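Local coordinates for protein Wss1p (Saccharomyces cerevisiae FostersO, PDB 5XBN) that cleaves DNA-binding proteins as a DNA-dependent, probably zinc-dependent metalloendopeptidase involved in the repair of toxic DNA-protein cross-links, at residues 62-67 with 119-124; 67-72 with 88-93. One frame throughout, in Å; residues are numbered along the deposited sequence.

In the fold
Both contacts use strand 66-72 and share Thr-67, where the chain turns a corner. Contact 2, nearer the centre of the chain, pairs 67-72 with 88-93 by five backbone hydrogen bonds and buries 610 Å². Contact 1 lies further out and buries 181 Å²; there the 119-124 loop meets 62-67 through a phenylalanine edge, one weak hydrogen bond from an asparagine amide and a bridging water. Each reaches the HExxH helix 106-118 from a different place: contact 2 lies against its flank, contact 1 includes the loop at its end, with a zinc ligand. The two touch where Ile-90 CD1 packs against Val-66 CG2, at 3.8 Å. Along the chain, contact 2 is nested inside the loop closed by contact 1.

Contact 1: residues 62-67 with 119-124. With ZN (zinc ion), chain B.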
ATOM      1  N   ASN A  62      -4.176  -3.850 -13.983  1.00 21.45           N
ATOM      2  CA  ASN A  62      -5.526  -4.000 -13.465  1.00 19.27           C
ATOM      3  C   ASN A  62      -6.387  -2.741 -13.589  1.00 21.90           C
ATOM      4  O   ASN A  62      -7.521  -2.712 -13.109  1.00 24.87           O
ATOM      5  CB  ASN A  62      -5.467  -4.453 -12.005  1.00 20.67           C
ATOM      6  CG  ASN A  62      -4.998  -5.881 -11.874  1.00 26.42           C
ATOM      7  OD1 ASN A  62      -5.797  -6.805 -11.994  1.00 26.29           O
ATOM      8  ND2 ASN A  62      -3.692  -6.080 -11.655  1.00 21.89           N
ATOM      9  N   HIS A  63      -5.842  -1.718 -14.237  1.00 21.25           N
ATOM     10  CA  HIS A  63      -6.532  -0.436 -14.404  1.00 23.46           C
ATOM     11  C   HIS A  63      -6.914   0.192 -13.069  1.00 23.64           C
ATOM     12  O   HIS A  63      -7.945   0.856 -12.965  1.00 25.95           O
ATOM     13  CB  HIS A  63      -7.779  -0.609 -15.282  1.00 22.30           C
ATOM     14  CG  HIS A  63      -7.544  -1.474 -16.480  1.00 24.33           C
ATOM     15  ND1 HIS A  63      -6.578  -1.192 -17.422  1.00 27.79           N
ATOM     16  CD2 HIS A  63      -8.139  -2.621 -16.885  1.00 31.04           C
ATOM     17  CE1 HIS A  63      -6.587  -2.127 -18.355  1.00 28.95           C
ATOM     18  NE2 HIS A  63      -7.528  -3.005 -18.056  1.00 24.34           N
ATOM     19  N   PHE A  64      -6.069  -0.000 -12.054  1.00 20.42           N
ATOM     20  CA  PHE A  64      -6.284   0.589 -10.743  1.00 22.64           C
ATOM     21  C   PHE A  64      -5.781   2.020 -10.714  1.00 21.95           C
ATOM     22  O   PHE A  64      -4.697   2.315 -11.238  1.00 21.47           O
ATOM     23  CB  PHE A  64      -5.547  -0.189  -9.647  1.00 20.26           C
ATOM     24  CG  PHE A  64      -6.115  -1.552  -9.342  1.00 20.78           C
ATOM     25  CD1 PHE A  64      -7.452  -1.858  -9.575  1.00 26.02           C
ATOM     26  CD2 PHE A  64      -5.294  -2.531  -8.787  1.00 20.56           C
ATOM     27  CE1 PHE A  64      -7.945  -3.122  -9.268  1.00 21.94           C
ATOM     28  CE2 PHE A  64      -5.782  -3.782  -8.477  1.00 23.29           C
ATOM     29  CZ  PHE A  64      -7.104  -4.081  -8.714  1.00 21.64           C
ATOM     30  N   LYS A  65      -6.557   2.890 -10.072  1.00 20.30           N
ATOM     31  CA  LYS A  65      -6.148   4.278  -9.797  1.00 19.84           C
ATOM     32  C   LYS A  65      -6.333   4.582  -8.318  1.00 19.58           C
ATOM     33  O   LYS A  65      -7.310   4.141  -7.722  1.00 21.36           O
ATOM     34  CB  LYS A  65      -6.971   5.268 -10.626  1.00 23.13           C
ATOM     35  CG  LYS A  65      -6.752   5.165 -12.133  1.00 26.13           C
ATOM     36  CD  LYS A  65      -5.361   5.654 -12.528  1.00 31.59           C
ATOM     37  CE  LYS A  65      -5.204   5.684 -14.045  1.00 31.65           C
ATOM     38  NZ  LYS A  65      -3.871   6.220 -14.442  1.00 32.49           N
ATOM     39  N   VAL A  66      -5.390   5.324  -7.736  1.00 19.21           N
ATOM     40  CA  VAL A  66      -5.507   5.805  -6.352  1.00 18.01           C
ATOM     41  C   VAL A  66      -5.193   7.301  -6.336  1.00 20.65           C
ATOM     42  O   VAL A  66      -4.238   7.729  -6.966  1.00 24.30           O
ATOM     43  CB  VAL A  66      -4.557   5.064  -5.388  1.00 22.06           C
ATOM     44  CG1 VAL A  66      -4.575   5.704  -3.983  1.00 18.33           C
ATOM     45  CG2 VAL A  66      -4.928   3.586  -5.296  1.00 24.54           C
ATOM     46  N   THR A  67      -5.998   8.102  -5.643  1.00 21.18           N
ATOM     47  CA  THR A  67      -5.708   9.527  -5.603  1.00 19.76           C
ATOM     48  C   THR A  67      -4.650   9.805  -4.542  1.00 20.37           C
ATOM     49  O   THR A  67      -3.592  10.347  -4.850  1.00 23.00           O
ATOM     50  CB  THR A  67      -6.972  10.361  -5.352  1.00 23.92           C
ATOM     51  OG1 THR A  67      -7.915  10.097  -6.408  1.00 22.09           O
ATOM     52  CG2 THR A  67      -6.636  11.842  -5.342  1.00 23.92           C
ATOM     53  N   HIS A 119      -9.865  -3.757  -2.573  1.00 18.44           N
ATOM     54  CA  HIS A 119     -11.068  -3.006  -2.200  1.00 18.13           C
ATOM     55  C   HIS A 119     -11.436  -1.883  -3.184  1.00 20.44           C
ATOM     56  O   HIS A 119     -12.508  -1.286  -3.061  1.00 23.38           O
ATOM     57  CB  HIS A 119     -10.905  -2.404  -0.792  1.00 20.38           C
ATOM     58  CG  HIS A 119     -11.085  -3.391   0.324  1.00 23.28           C
ATOM     59  ND1 HIS A 119     -12.140  -4.279   0.371  1.00 25.34           N
ATOM     60  CD2 HIS A 119     -10.348  -3.624   1.434  1.00 21.41           C
ATOM     61  CE1 HIS A 119     -12.041  -5.016   1.464  1.00 24.23           C
ATOM     62  NE2 HIS A 119     -10.966  -4.634   2.133  1.00 25.08           N
ATOM     63  N   ASN A 120     -10.569  -1.580  -4.149  1.00 19.22           N
ATOM     64  CA  ASN A 120     -10.988  -0.721  -5.271  1.00 20.10           C
ATOM     65  C   ASN A 120     -12.129  -1.375  -6.035  1.00 25.37           C
ATOM     66  O   ASN A 120     -12.975  -0.691  -6.629  1.00 27.01           O
ATOM     67  CB  ASN A 120      -9.827  -0.445  -6.242  1.00 21.58           C
ATOM     68  CG  ASN A 120      -8.922   0.679  -5.774  1.00 22.44           C
ATOM     69  OD1 ASN A 120      -8.794   0.936  -4.567  1.00 22.72           O
ATOM     70  ND2 ASN A 120      -8.282   1.357  -6.728  1.00 22.58           N
ATOM     71  N   LEU A 121     -12.150  -2.708  -6.017  1.00 22.45           N
ATOM     72  CA  LEU A 121     -13.142  -3.482  -6.766  1.00 23.26           C
ATOM     73  C   LEU A 121     -14.207  -4.111  -5.885  1.00 24.62           C
ATOM     74  O   LEU A 121     -15.390  -4.121  -6.240  1.00 27.48           O
ATOM     75  CB  LEU A 121     -12.472  -4.605  -7.558  1.00 25.81           C
ATOM     76  CG  LEU A 121     -11.569  -4.238  -8.730  1.00 30.59           C
ATOM     77  CD1 LEU A 121     -10.866  -5.488  -9.256  1.00 28.39           C
ATOM     78  CD2 LEU A 121     -12.380  -3.585  -9.825  1.00 29.62           C
ATOM     79  N   PHE A 122     -13.781  -4.673  -4.763  1.00 23.28           N
ATOM     80  CA  PHE A 122     -14.655  -5.502  -3.949  1.00 23.98           C
ATOM     81  C   PHE A 122     -14.674  -5.051  -2.502  1.00 25.20           C
ATOM     82  O   PHE A 122     -13.628  -4.944  -1.855  1.00 27.12           O
ATOM     83  CB  PHE A 122     -14.230  -6.968  -4.049  1.00 26.18           C
ATOM     84  CG  PHE A 122     -14.172  -7.478  -5.454  1.00 26.91           C
ATOM     85  CD1 PHE A 122     -15.296  -7.438  -6.255  1.00 31.29           C
ATOM     86  CD2 PHE A 122     -13.007  -8.011  -5.971  1.00 25.10           C
ATOM     87  CE1 PHE A 122     -15.259  -7.899  -7.558  1.00 33.24           C
ATOM     88  CE2 PHE A 122     -12.966  -8.490  -7.274  1.00 25.80           C
ATOM     89  CZ  PHE A 122     -14.097  -8.426  -8.067  1.00 26.49           C
ATOM     90  N   GLY A 123     -15.875  -4.794  -1.989  1.00 24.98           N
ATOM     91  CA  GLY A 123     -16.025  -4.321  -0.626  1.00 26.89           C
ATOM     92  C   GLY A 123     -15.949  -5.402   0.425  1.00 25.19           C
ATOM     93  O   GLY A 123     -15.018  -5.417   1.228  1.00 26.27           O
ATOM     94  N   PRO A 124     -16.940  -6.314   0.443  1.00 28.19           N
ATOM     95  CA  PRO A 124     -16.991  -7.365   1.466  1.00 27.15           C
ATOM     96  C   PRO A 124     -15.830  -8.351   1.348  1.00 24.53           C
ATOM     97  O   PRO A 124     -15.309  -8.534   0.244  1.00 27.31           O
ATOM     98  CB  PRO A 124     -18.327  -8.069   1.189  1.00 29.77           C
ATOM     99  CG  PRO A 124     -19.104  -7.137   0.323  1.00 32.50           C
ATOM    100  CD  PRO A 124     -18.092  -6.376  -0.472  1.00 32.33           C
TER
HETATM  101 ZN    ZN B 201     -10.316  -5.490   3.893  1.00 30.00          ZN
HETATM  102  O   HOH W   1      -9.292   1.673  -9.512  1.00 24.90           O
HETATM  103  O   HOH W   2     -10.591  -4.557   5.598  1.00 30.00           O
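The ring of Phe-64 takes Leu-121 at its edge, with CD1 of Leu-121 lying near the ring plane 3.8 Å from Phe-64 CE1, while the CB of Asn-62 sits over the centre of one face. Leu-121 CB in turn lies over the centre of one face of the Phe-122 ring, so this leucine touches both phenylalanines. Leu-121 belongs to the loop that leaves the HExxH helix 106-118, so the contact joins the zinc-binding end of this metalloprotease fold to the turn that follows helix 56-62. That helix closes in a Schellman motif, with His-63 at positive phi, and the chain then extends into the sheet. Phe-64 has CG anti to its carbonyl carbon (chi1 -70°), which swings the ring end closer to the 119-124 loop; Leu-117 and Leu-136 pack against it from the neighbouring helices.

The polar link is slight. Asn-120 ND2 gives a weak, bent hydrogen bond to Lys-65 O (3.1 Å, 127° at the hydrogen), and a water that accepts from both Asn-120 ND2 and Lys-65 N bridges the same two residues. The other end of the amide, OD1, is bonded to Asn-83 ND2.

Next door, His-119 binds the zinc ion together with His-115, His-125 and a water. Its ND1 donates to Phe-122 O at 2.8 Å, slightly out of the ring plane, leaving NE2 to meet the zinc at 2.1 Å.

Contact 2: residues 67-72 with 88-93; sequences TNLVEF and SKIMLR
Five backbone hydrogen bonds tie Asn-68, Val-70 and Phe-72 to Ser-88, Ile-90 and Leu-92, making 68-72 and 89-93 the parallel central pair of the mixed four-stranded sheet. The shortest, Leu-92 N to Val-70 O at 2.8 Å, runs nearly along the C=O axis. In the last bond, Phe-72 N comes to Leu-92 O from 51° above the carbonyl plane. On the other edge of strand 89-93, toward strand 81-84, Ser-88 and Lys-89 both face Val-84 in a classic beta bulge.

On the face turned to helix 106-118, Leu-69 CD1 lies 3.8 Å from both Ile-90 CG2 and Leu-92 CD1. Ile-90 also touches Glu-116, the probable catalytic glutamate, so this side of the pair backs the helix of the HExxH motif. Glu-71 shares that face, but its carboxylate turns to Leu-35 N and Arg-95.

The other face carries Val-70, Met-91 (a selenomethionine) and Phe-72. Val-70 CG2 and Met-91 CG lie side by side at 3.5 Å, a tight fit. With chi1 at 74°, Phe-72 CG stands between its backbone N and carbonyl carbon, bringing the ring across Met-91. There Met-91 CB makes a CH-pi contact over the face, 3.7 Å from the centroid, while SE makes an oblique Met-aromatic contact and Arg-93 N meets the ring edge.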
ATOM      1  N   THR A  67      -5.998   8.102  -5.643  1.00 21.18           N
ATOM      2  CA  THR A  67      -5.708   9.527  -5.603  1.00 19.76           C
ATOM      3  C   THR A  67      -4.650   9.805  -4.542  1.00 20.37           C
ATOM      4  O   THR A  67      -3.592  10.347  -4.850  1.00 23.00           O
ATOM      5  CB  THR A  67      -6.972  10.361  -5.352  1.00 23.92           C
ATOM      6  OG1 THR A  67      -7.915  10.097  -6.408  1.00 22.09           O
ATOM      7  CG2 THR A  67      -6.636  11.842  -5.342  1.00 23.92           C
ATOM      8  N   ASN A  68      -4.930   9.405  -3.303  1.00 18.81           N
ATOM      9  CA  ASN A  68      -3.993   9.581  -2.193  1.00 17.06           C
ATOM     10  C   ASN A  68      -3.568   8.260  -1.583  1.00 19.41           C
ATOM     11  O   ASN A  68      -4.424   7.450  -1.237  1.00 21.32           O
ATOM     12  CB  ASN A  68      -4.615  10.424  -1.073  1.00 17.57           C
ATOM     13  CG  ASN A  68      -4.934  11.831  -1.514  1.00 21.81           C
ATOM     14  OD1 ASN A  68      -4.036  12.635  -1.727  1.00 21.88           O
ATOM     15  ND2 ASN A  68      -6.220  12.136  -1.643  1.00 23.67           N
ATOM     16  N   LEU A  69      -2.262   8.065  -1.427  1.00 16.39           N
ATOM     17  CA  LEU A  69      -1.735   6.938  -0.659  1.00 17.09           C
ATOM     18  C   LEU A  69      -1.007   7.515   0.540  1.00 18.35           C
ATOM     19  O   LEU A  69       0.001   8.185   0.375  1.00 17.66           O
ATOM     20  CB  LEU A  69      -0.778   6.086  -1.501  1.00 17.30           C
ATOM     21  CG  LEU A  69      -0.061   4.969  -0.732  1.00 18.54           C
ATOM     22  CD1 LEU A  69      -1.062   4.004  -0.147  1.00 19.90           C
ATOM     23  CD2 LEU A  69       0.935   4.253  -1.648  1.00 22.83           C
ATOM     24  N   VAL A  70      -1.500   7.256   1.744  1.00 17.10           N
ATOM     25  CA  VAL A  70      -0.972   7.958   2.904  1.00 18.24           C
ATOM     26  C   VAL A  70      -0.709   7.020   4.078  1.00 20.56           C
ATOM     27  O   VAL A  70      -1.286   5.936   4.172  1.00 18.82           O
ATOM     28  CB  VAL A  70      -1.940   9.088   3.355  1.00 20.72           C
ATOM     29  CG1 VAL A  70      -2.188  10.108   2.226  1.00 24.78           C
ATOM     30  CG2 VAL A  70      -3.243   8.509   3.818  1.00 23.18           C
ATOM     31  N   GLU A  71       0.179   7.449   4.974  1.00 18.93           N
ATOM     32  CA  GLU A  71       0.454   6.727   6.215  1.00 18.16           C
ATOM     33  C   GLU A  71      -0.585   7.071   7.278  1.00 23.26           C
ATOM     34  O   GLU A  71      -1.013   8.221   7.368  1.00 21.61           O
ATOM     35  CB  GLU A  71       1.836   7.091   6.745  1.00 20.62           C
ATOM     36  CG  GLU A  71       2.147   6.459   8.092  1.00 20.61           C
ATOM     37  CD  GLU A  71       3.468   6.918   8.659  1.00 23.61           C
ATOM     38  OE1 GLU A  71       3.992   7.959   8.209  1.00 23.02           O
ATOM     39  OE2 GLU A  71       3.974   6.221   9.562  1.00 26.66           O
ATOM     40  N   PHE A  72      -0.989   6.097   8.088  1.00 21.26           N
ATOM     41  CA  PHE A  72      -1.716   6.421   9.317  1.00 21.30           C
ATOM     42  C   PHE A  72      -1.185   5.505  10.412  1.00 24.60           C
ATOM     43  O   PHE A  72      -0.341   4.648  10.141  1.00 23.31           O
ATOM     44  CB  PHE A  72      -3.261   6.385   9.090  1.00 22.97           C
ATOM     45  CG  PHE A  72      -3.893   5.007   8.969  1.00 22.58           C
ATOM     46  CD1 PHE A  72      -5.232   4.810   9.314  1.00 24.77           C
ATOM     47  CD2 PHE A  72      -3.159   3.911   8.564  1.00 22.79           C
ATOM     48  CE1 PHE A  72      -5.833   3.551   9.179  1.00 27.69           C
ATOM     49  CE2 PHE A  72      -3.741   2.655   8.460  1.00 22.53           C
ATOM     50  CZ  PHE A  72      -5.075   2.478   8.759  1.00 25.17           C
ATOM     51  N   SER A  88     -10.028   6.439  -3.580  1.00 20.63           N
ATOM     52  CA  SER A  88      -9.793   7.865  -3.396  1.00 20.58           C
ATOM     53  C   SER A  88      -8.656   8.070  -2.400  1.00 21.24           C
ATOM     54  O   SER A  88      -7.765   8.904  -2.593  1.00 21.94           O
ATOM     55  CB  SER A  88     -11.043   8.577  -2.905  1.00 29.45           C
ATOM     56  OG  SER A  88     -10.794   9.968  -2.906  1.00 35.17           O
ATOM     57  N   LYS A  89      -8.692   7.294  -1.332  1.00 17.77           N
ATOM     58  CA  LYS A  89      -7.610   7.332  -0.352  1.00 17.55           C
ATOM     59  C   LYS A  89      -7.333   5.931   0.155  1.00 20.09           C
ATOM     60  O   LYS A  89      -8.249   5.218   0.571  1.00 21.97           O
ATOM     61  CB  LYS A  89      -7.964   8.269   0.813  1.00 21.31           C
ATOM     62  CG  LYS A  89      -6.807   8.490   1.796  1.00 20.19           C
ATOM     63  CD  LYS A  89      -7.228   9.330   3.002  1.00 22.61           C
ATOM     64  CE  LYS A  89      -7.559  10.754   2.630  1.00 28.23           C
ATOM     65  NZ  LYS A  89      -8.039  11.528   3.824  1.00 24.51           N
ATOM     66  N   ILE A  90      -6.069   5.519   0.091  1.00 17.48           N
ATOM     67  CA  ILE A  90      -5.667   4.299   0.764  1.00 14.55           C
ATOM     68  C   ILE A  90      -4.727   4.695   1.871  1.00 17.14           C
ATOM     69  O   ILE A  90      -3.790   5.452   1.634  1.00 18.38           O
ATOM     70  CB  ILE A  90      -4.994   3.296  -0.188  1.00 17.24           C
ATOM     71  CG1 ILE A  90      -6.067   2.636  -1.049  1.00 19.60           C
ATOM     72  CG2 ILE A  90      -4.278   2.206   0.610  1.00 16.55           C
ATOM     73  CD1 ILE A  90      -5.501   1.687  -2.087  1.00 18.18           C
HETATM   74  N   MSE A  91      -5.034   4.246   3.088  1.00 16.69           N
HETATM   75  CA  MSE A  91      -4.170   4.485   4.239  1.00 20.78           C
HETATM   76  C   MSE A  91      -3.413   3.212   4.583  1.00 19.71           C
HETATM   77  O   MSE A  91      -3.977   2.124   4.561  1.00 24.06           O
HETATM   78  CB  MSE A  91      -4.993   4.992   5.435  1.00 20.74           C
HETATM   79  CG  MSE A  91      -5.632   6.330   5.127  1.00 26.45           C
HETATM   80 SE   MSE A  91      -6.878   7.139   6.415  0.44 30.74          SE
HETATM   81  CE  MSE A  91      -8.382   5.989   6.113  1.00 32.95           C
ATOM     82  N   LEU A  92      -2.123   3.354   4.868  1.00 18.09           N
ATOM     83  CA  LEU A  92      -1.280   2.225   5.250  1.00 20.18           C
ATOM     84  C   LEU A  92      -0.585   2.499   6.565  1.00 19.40           C
ATOM     85  O   LEU A  92       0.001   3.559   6.736  1.00 21.91           O
ATOM     86  CB  LEU A  92      -0.206   1.953   4.191  1.00 19.68           C
ATOM     87  CG  LEU A  92      -0.574   1.507   2.770  1.00 21.64           C
ATOM     88  CD1 LEU A  92       0.718   1.362   1.943  1.00 22.55           C
ATOM     89  CD2 LEU A  92      -1.345   0.208   2.822  1.00 23.06           C
ATOM     90  N   ARG A  93      -0.622   1.535   7.475  1.00 20.56           N
ATOM     91  CA  ARG A  93       0.243   1.564   8.651  1.00 20.32           C
ATOM     92  C   ARG A  93       1.649   1.174   8.226  1.00 22.53           C
ATOM     93  O   ARG A  93       1.838   0.114   7.632  1.00 23.21           O
ATOM     94  CB  ARG A  93      -0.262   0.613   9.735  1.00 21.06           C
ATOM     95  CG  ARG A  93       0.622   0.625  10.984  1.00 27.06           C
ATOM     96  CD  ARG A  93       0.242  -0.509  11.935  1.00 29.32           C
ATOM     97  NE  ARG A  93      -1.050  -0.305  12.592  1.00 28.04           N
ATOM     98  CZ  ARG A  93      -1.227   0.420  13.691  1.00 33.89           C
ATOM     99  NH1 ARG A  93      -0.195   1.030  14.261  1.00 35.15           N
ATOM    100  NH2 ARG A  93      -2.433   0.532  14.225  1.00 32.83           N
TER